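Local coordinates for hypothetical protein (Bacteroides uniformis ATCC 8492, PDB 4QRL), which is of unknown function but has a lipocalin-like beta barrel of the calycin clan, a fold that often binds small hydrophobic ligands, at residues Leu9-Leu15 against Val31-Gln36; Phe35-Ser41 against Thr53-Tyr58. All blocks are in the same frame, centred on the assembly; numbering follows the deposited sequence.

Contact 1. Residues Leu9-Leu15 against Val31-Gln36; sequences LAGKWQL and VFYNFQ
F35 meets both L9 and W13. The methyl CD1 of L9 sits over one face of the F35 ring, 4.0 Å from its centroid, in a CH-pi contact. L9 CG is anti to the backbone N (chi1 -170°), which carries CG and CD1 onto the ring. W13 comes to the edge of the same ring, with W13 CD1 3.4 Å from F35 CD2. Their planes are inclined at 71°. The indole is fixed from its own segment: W13 NE1 donates a 2.8 Å bond to L9 O that is almost straight (178°) and lies in the indole plane. On the face carrying K12, Q14, F32 and N34, the Q14 chain is extended along F32, with Q14 CG 3.7 Å from F32 CE2, and Q14 OE1 bonds to R114. Behind these groups, G11 with F35 and W13 with Y33 each form two hydrogen bonds. At its backbone angles, a CB on G11 would press on the carbonyl O of A10. L102 touches L9, W13 and F35 from strand 101-106. This is an antiparallel hairpin, the first two strands of a lipocalin-like barrel: W13, Y33 and F35 share the face directed into it, and L9 folds over F35 from the preceding loop.

Contact 2. Residues Phe35-Ser41 against Thr53-Tyr58; sequences FQKGSFS and TFFGNY
Y58 packs its ring against the type I' turn Q36 to S39, which links two antiparallel strands of the lipocalin-like barrel. Strand 39-45 then pairs with strand 51-61. F40 and G56 form the hydrogen-bonded pair: F40 N donates to G56 O, and G56 N donates to F40 O. Y58 N also bonds to G38 O at 2.9 Å.

The Y58 ring is the main side-chain element. Its CG stands between the backbone N and the carbonyl carbon (chi1 73°), and from there the ring reaches back across the turn. Its two faces have different partners. On one, the edge of F35 points at the ring in a T-shaped pair, with planes at 89° and F35 CD1 over the ring centre, 3.7 Å from Y58 CD1. On the opposite face G38 CA makes a CH-pi contact, 4.0 Å from the ring centroid. S39 O lies at the ring edge, 3.3 Å from Y58 CE1. F40 CB is at the edge too.

The F40 chain is trans about chi1 (176°), which puts the ring against Y33, I67 and L69. It meets Y33 edge-to-face. G56 brings no side chain to this face, and F40 CB rests on its backbone, 3.7 Å from G56 C. On the face of S41 and F55, S41 CB lies 4.0 Å from F55 CD2. At the turn, the Y58 hydroxyl takes a nearly straight hydrogen bond, with G38 N 3.2 Å from Y58 OH.

In the fold
Contact 1 closes before contact 2 opens along the chain, and their centres lie about 9 Å apart. They share F35 and Q36 at the end of strand 25-36. Together they cover the first four strands of the eight-stranded antiparallel barrel, in the order 11-19, 25-36, 39-45, 51-61. Strand 25-36 pairs with 11-19 on one side and with 39-45 on the other. The two contacts touch directly: N34 N is 2.7 Å from S41 O, a probable hydrogen bond, and L9 packs on Y58. I65 of strand 64-69 touches L9, F35 and Y58. F35 joins the two contacts inside the barrel, since L9, W13, F40 and Y58 all meet its side chain.

Contact 1. Residues Leu9-Leu15 against Val31-Gln36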
loop_
_atom_site.group_PDB
_atom_site.type_symbol
_atom_site.label_atom_id
_atom_site.label_comp_id
_atom_site.label_asym_id
_atom_site.label_seq_id
_atom_site.Cartn_x
_atom_site.Cartn_y
_atom_site.Cartn_z
ATOM N N LEU A 9 5.920 -4.802 -11.046
ATOM C CA LEU A 9 4.990 -4.117 -10.151
ATOM C C LEU A 9 3.539 -4.529 -10.392
ATOM O O LEU A 9 2.764 -4.573 -9.435
ATOM C CB LEU A 9 5.129 -2.581 -10.251
ATOM C CG LEU A 9 4.375 -1.772 -9.176
ATOM C CD1 LEU A 9 4.885 -2.079 -7.755
ATOM C CD2 LEU A 9 4.427 -0.274 -9.474
ATOM N N ALA A 10 3.178 -4.816 -11.658
ATOM C CA ALA A 10 1.820 -5.164 -12.066
ATOM C C ALA A 10 1.251 -6.364 -11.322
ATOM O O ALA A 10 1.908 -7.396 -11.195
ATOM C CB ALA A 10 1.771 -5.417 -13.562
ATOM N N GLY A 11 0.022 -6.208 -10.849
ATOM C CA GLY A 11 -0.700 -7.258 -10.134
ATOM C C GLY A 11 -1.025 -6.949 -8.691
ATOM O O GLY A 11 -0.951 -5.799 -8.252
ATOM N N LYS A 12 -1.307 -8.022 -7.917
ATOM C CA LYS A 12 -1.746 -7.932 -6.537
ATOM C C LYS A 12 -0.640 -8.342 -5.604
ATOM O O LYS A 12 0.108 -9.280 -5.888
ATOM C CB LYS A 12 -3.006 -8.793 -6.327
ATOM C CG LYS A 12 -3.650 -8.578 -4.948
ATOM C CD LYS A 12 -4.922 -9.426 -4.814
ATOM C CE LYS A 12 -6.176 -8.624 -5.006
ATOM N NZ LYS A 12 -6.349 -8.163 -6.403
ATOM N N TRP A 13 -0.575 -7.646 -4.491
ATOM C CA TRP A 13 0.461 -7.783 -3.499
ATOM C C TRP A 13 -0.104 -7.879 -2.108
ATOM O O TRP A 13 -0.885 -7.004 -1.698
ATOM C CB TRP A 13 1.361 -6.532 -3.579
ATOM C CG TRP A 13 2.149 -6.407 -4.835
ATOM C CD1 TRP A 13 1.852 -5.641 -5.923
ATOM C CD2 TRP A 13 3.459 -6.940 -5.060
ATOM N NE1 TRP A 13 2.845 -5.771 -6.878
ATOM C CE2 TRP A 13 3.847 -6.567 -6.369
ATOM C CE3 TRP A 13 4.316 -7.760 -4.307
ATOM C CZ2 TRP A 13 5.093 -6.916 -6.900
ATOM C CZ3 TRP A 13 5.502 -8.211 -4.890
ATOM C CH2 TRP A 13 5.876 -7.795 -6.170
ATOM N N GLN A 14 0.289 -8.914 -1.376
ATOM C CA GLN A 14 -0.155 -9.031 0.022
ATOM C C GLN A 14 0.816 -8.285 0.901
ATOM O O GLN A 14 1.998 -8.603 0.881
ATOM C CB GLN A 14 -0.217 -10.502 0.464
ATOM C CG GLN A 14 -0.601 -10.624 1.960
ATOM C CD GLN A 14 -0.607 -12.026 2.486
ATOM O OE1 GLN A 14 0.177 -12.869 2.066
ATOM N NE2 GLN A 14 -1.470 -12.288 3.465
ATOM N N LEU A 15 0.320 -7.321 1.699
ATOM C CA LEU A 15 1.187 -6.604 2.641
ATOM C C LEU A 15 1.356 -7.540 3.840
ATOM O O LEU A 15 0.403 -7.807 4.575
ATOM C CB LEU A 15 0.597 -5.230 3.031
ATOM C CG LEU A 15 1.599 -4.139 3.521
ATOM C CD1 LEU A 15 0.943 -2.748 3.506
ATOM C CD2 LEU A 15 2.103 -4.425 4.933
ATOM N N VAL A 31 -4.327 -6.825 4.246
ATOM C CA VAL A 31 -4.217 -5.711 3.294
ATOM C C VAL A 31 -3.557 -6.186 2.016
ATOM O O VAL A 31 -2.531 -6.874 2.066
ATOM C CB VAL A 31 -3.450 -4.511 3.892
ATOM C CG1 VAL A 31 -3.350 -3.370 2.884
ATOM C CG2 VAL A 31 -4.094 -4.027 5.202
ATOM N N PHE A 32 -4.152 -5.804 0.883
ATOM C CA PHE A 32 -3.691 -6.222 -0.449
ATOM C C PHE A 32 -3.650 -5.020 -1.350
ATOM O O PHE A 32 -4.665 -4.312 -1.453
ATOM C CB PHE A 32 -4.643 -7.299 -1.031
ATOM C CG PHE A 32 -4.708 -8.549 -0.183
ATOM C CD1 PHE A 32 -5.480 -8.585 0.981
ATOM C CD2 PHE A 32 -3.899 -9.641 -0.469
ATOM C CE1 PHE A 32 -5.489 -9.718 1.803
ATOM C CE2 PHE A 32 -3.924 -10.783 0.353
ATOM C CZ PHE A 32 -4.725 -10.815 1.468
ATOM N N TYR A 33 -2.477 -4.733 -1.956
ATOM C CA TYR A 33 -2.355 -3.583 -2.886
ATOM C C TYR A 33 -2.369 -4.101 -4.299
ATOM O O TYR A 33 -1.810 -5.154 -4.573
ATOM C CB TYR A 33 -1.048 -2.784 -2.671
ATOM C CG TYR A 33 -0.962 -1.824 -1.507
ATOM C CD1 TYR A 33 -1.857 -1.898 -0.441
ATOM C CD2 TYR A 33 0.090 -0.912 -1.410
ATOM C CE1 TYR A 33 -1.766 -1.023 0.639
ATOM C CE2 TYR A 33 0.217 -0.071 -0.309
ATOM C CZ TYR A 33 -0.709 -0.133 0.713
ATOM O OH TYR A 33 -0.604 0.730 1.781
ATOM N N ASN A 34 -2.963 -3.347 -5.218
ATOM C CA ASN A 34 -3.030 -3.777 -6.598
ATOM C C ASN A 34 -2.618 -2.624 -7.491
ATOM O O ASN A 34 -3.035 -1.469 -7.269
ATOM C CB ASN A 34 -4.464 -4.233 -6.895
ATOM C CG ASN A 34 -4.613 -4.922 -8.202
ATOM O OD1 ASN A 34 -4.929 -4.311 -9.230
ATOM N ND2 ASN A 34 -4.385 -6.213 -8.178
ATOM N N PHE A 35 -1.727 -2.920 -8.438
ATOM C CA PHE A 35 -1.194 -1.945 -9.389
ATOM C C PHE A 35 -1.536 -2.391 -10.801
ATOM O O PHE A 35 -1.116 -3.474 -11.220
ATOM C CB PHE A 35 0.339 -1.801 -9.223
ATOM C CG PHE A 35 0.793 -1.427 -7.830
ATOM C CD1 PHE A 35 0.896 -0.094 -7.447
ATOM C CD2 PHE A 35 1.182 -2.410 -6.918
ATOM C CE1 PHE A 35 1.311 0.250 -6.151
ATOM C CE2 PHE A 35 1.559 -2.069 -5.609
ATOM C CZ PHE A 35 1.691 -0.745 -5.252
ATOM N N GLN A 36 -2.282 -1.566 -11.556
ATOM C CA GLN A 36 -2.573 -1.958 -12.934
ATOM C C GLN A 36 -2.538 -0.746 -13.864
ATOM O O GLN A 36 -3.515 -0.003 -13.919
ATOM C CB GLN A 36 -3.931 -2.684 -13.053
ATOM C CG GLN A 36 -3.991 -4.114 -12.463
ATOM C CD GLN A 36 -3.192 -5.175 -13.205
ATOM O OE1 GLN A 36 -2.723 -4.985 -14.333
ATOM N NE2 GLN A 36 -3.058 -6.346 -12.594
HETATM O O HOH W 1 -2.024 -8.735 4.093
#

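Contact 2. Residues Phe35-Ser41 against Thr53-Tyr58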
loop_
_atom_site.group_PDB
_atom_site.type_symbol
_atom_site.label_atom_id
_atom_site.label_comp_id
_atom_site.label_asym_id
_atom_site.label_seq_id
_atom_site.Cartn_x
_atom_site.Cartn_y
_atom_site.Cartn_z
ATOM N N PHE A 35 -1.727 -2.920 -8.438
ATOM C CA PHE A 35 -1.194 -1.945 -9.389
ATOM C C PHE A 35 -1.536 -2.391 -10.801
ATOM O O PHE A 35 -1.116 -3.474 -11.220
ATOM C CB PHE A 35 0.339 -1.801 -9.223
ATOM C CG PHE A 35 0.793 -1.427 -7.830
ATOM C CD1 PHE A 35 0.896 -0.094 -7.447
ATOM C CD2 PHE A 35 1.182 -2.410 -6.918
ATOM C CE1 PHE A 35 1.311 0.250 -6.151
ATOM C CE2 PHE A 35 1.559 -2.069 -5.609
ATOM C CZ PHE A 35 1.691 -0.745 -5.252
ATOM N N GLN A 36 -2.282 -1.566 -11.556
ATOM C CA GLN A 36 -2.573 -1.958 -12.934
ATOM C C GLN A 36 -2.538 -0.746 -13.864
ATOM O O GLN A 36 -3.515 -0.003 -13.919
ATOM C CB GLN A 36 -3.931 -2.684 -13.053
ATOM C CG GLN A 36 -3.991 -4.114 -12.463
ATOM C CD GLN A 36 -3.192 -5.175 -13.205
ATOM O OE1 GLN A 36 -2.723 -4.985 -14.333
ATOM N NE2 GLN A 36 -3.058 -6.346 -12.594
ATOM N N LYS A 37 -1.399 -0.551 -14.562
ATOM C CA LYS A 37 -1.146 0.521 -15.549
ATOM C C LYS A 37 -1.651 1.888 -15.034
ATOM O O LYS A 37 -2.490 2.528 -15.684
ATOM C CB LYS A 37 -1.793 0.177 -16.908
ATOM C CG LYS A 37 -1.385 -1.204 -17.434
ATOM C CD LYS A 37 -1.841 -1.456 -18.869
ATOM C CE LYS A 37 -1.192 -2.690 -19.463
ATOM N NZ LYS A 37 0.297 -2.683 -19.301
ATOM N N GLY A 38 -1.154 2.296 -13.864
ATOM C CA GLY A 38 -1.530 3.571 -13.254
ATOM C C GLY A 38 -2.654 3.497 -12.249
ATOM O O GLY A 38 -2.727 4.342 -11.358
ATOM N N SER A 39 -3.554 2.508 -12.372
ATOM C CA SER A 39 -4.644 2.330 -11.410
ATOM C C SER A 39 -4.178 1.612 -10.144
ATOM O O SER A 39 -3.502 0.584 -10.207
ATOM C CB SER A 39 -5.791 1.516 -12.025
ATOM O OG SER A 39 -6.599 2.283 -12.898
ATOM N N PHE A 40 -4.518 2.182 -9.001
ATOM C CA PHE A 40 -4.208 1.622 -7.707
ATOM C C PHE A 40 -5.486 1.266 -6.991
ATOM O O PHE A 40 -6.474 2.013 -7.037
ATOM C CB PHE A 40 -3.411 2.633 -6.840
ATOM C CG PHE A 40 -3.144 2.117 -5.445
ATOM C CD1 PHE A 40 -2.088 1.237 -5.196
ATOM C CD2 PHE A 40 -3.938 2.525 -4.367
ATOM C CE1 PHE A 40 -1.812 0.802 -3.894
ATOM C CE2 PHE A 40 -3.686 2.055 -3.077
ATOM C CZ PHE A 40 -2.616 1.209 -2.841
ATOM N N SER A 41 -5.449 0.157 -6.282
ATOM C CA SER A 41 -6.538 -0.226 -5.429
ATOM C C SER A 41 -5.969 -1.031 -4.271
ATOM O O SER A 41 -4.914 -1.651 -4.403
ATOM C CB SER A 41 -7.636 -0.970 -6.192
ATOM O OG SER A 41 -7.211 -2.163 -6.821
ATOM N N THR A 53 -12.650 -1.579 -0.132
ATOM C CA THR A 53 -11.666 -1.299 -1.176
ATOM C C THR A 53 -11.467 0.204 -1.289
ATOM O O THR A 53 -12.439 0.979 -1.306
ATOM C CB THR A 53 -12.060 -1.911 -2.536
ATOM O OG1 THR A 53 -12.476 -3.266 -2.360
ATOM C CG2 THR A 53 -10.920 -1.842 -3.584
ATOM N N PHE A 54 -10.203 0.603 -1.346
ATOM C CA PHE A 54 -9.790 1.978 -1.568
ATOM C C PHE A 54 -9.284 2.074 -3.001
ATOM O O PHE A 54 -8.648 1.146 -3.497
ATOM C CB PHE A 54 -8.716 2.408 -0.575
ATOM C CG PHE A 54 -9.160 2.306 0.862
ATOM C CD1 PHE A 54 -8.989 1.125 1.578
ATOM C CD2 PHE A 54 -9.763 3.391 1.500
ATOM C CE1 PHE A 54 -9.410 1.031 2.917
ATOM C CE2 PHE A 54 -10.193 3.292 2.834
ATOM C CZ PHE A 54 -9.985 2.124 3.538
ATOM N N PHE A 55 -9.526 3.199 -3.652
ATOM C CA PHE A 55 -9.118 3.367 -5.044
ATOM C C PHE A 55 -8.294 4.612 -5.217
ATOM O O PHE A 55 -8.497 5.610 -4.523
ATOM C CB PHE A 55 -10.343 3.443 -5.979
ATOM C CG PHE A 55 -11.154 2.175 -6.026
ATOM C CD1 PHE A 55 -12.177 1.951 -5.108
ATOM C CD2 PHE A 55 -10.888 1.194 -6.982
ATOM C CE1 PHE A 55 -12.929 0.777 -5.155
ATOM C CE2 PHE A 55 -11.631 0.017 -7.021
ATOM C CZ PHE A 55 -12.654 -0.178 -6.108
ATOM N N GLY A 56 -7.412 4.548 -6.192
ATOM C CA GLY A 56 -6.550 5.665 -6.517
ATOM C C GLY A 56 -5.723 5.422 -7.752
ATOM O O GLY A 56 -6.075 4.628 -8.633
ATOM N N ASN A 57 -4.645 6.174 -7.823
ATOM C CA ASN A 57 -3.680 6.107 -8.901
ATOM C C ASN A 57 -2.296 6.080 -8.322
ATOM O O ASN A 57 -2.094 6.460 -7.174
ATOM C CB ASN A 57 -3.845 7.329 -9.811
ATOM C CG ASN A 57 -5.029 7.234 -10.710
ATOM O OD1 ASN A 57 -4.950 6.814 -11.874
ATOM N ND2 ASN A 57 -6.145 7.636 -10.190
ATOM N N TYR A 58 -1.330 5.700 -9.151
ATOM C CA TYR A 58 0.074 5.737 -8.800
ATOM C C TYR A 58 0.880 6.150 -10.031
ATOM O O TYR A 58 0.465 5.948 -11.174
ATOM C CB TYR A 58 0.562 4.399 -8.212
ATOM C CG TYR A 58 0.675 3.315 -9.264
ATOM C CD1 TYR A 58 -0.437 2.556 -9.635
ATOM C CD2 TYR A 58 1.884 3.075 -9.921
ATOM C CE1 TYR A 58 -0.351 1.594 -10.644
ATOM C CE2 TYR A 58 1.979 2.120 -10.939
ATOM C CZ TYR A 58 0.866 1.357 -11.268
ATOM O OH TYR A 58 0.928 0.456 -12.300
#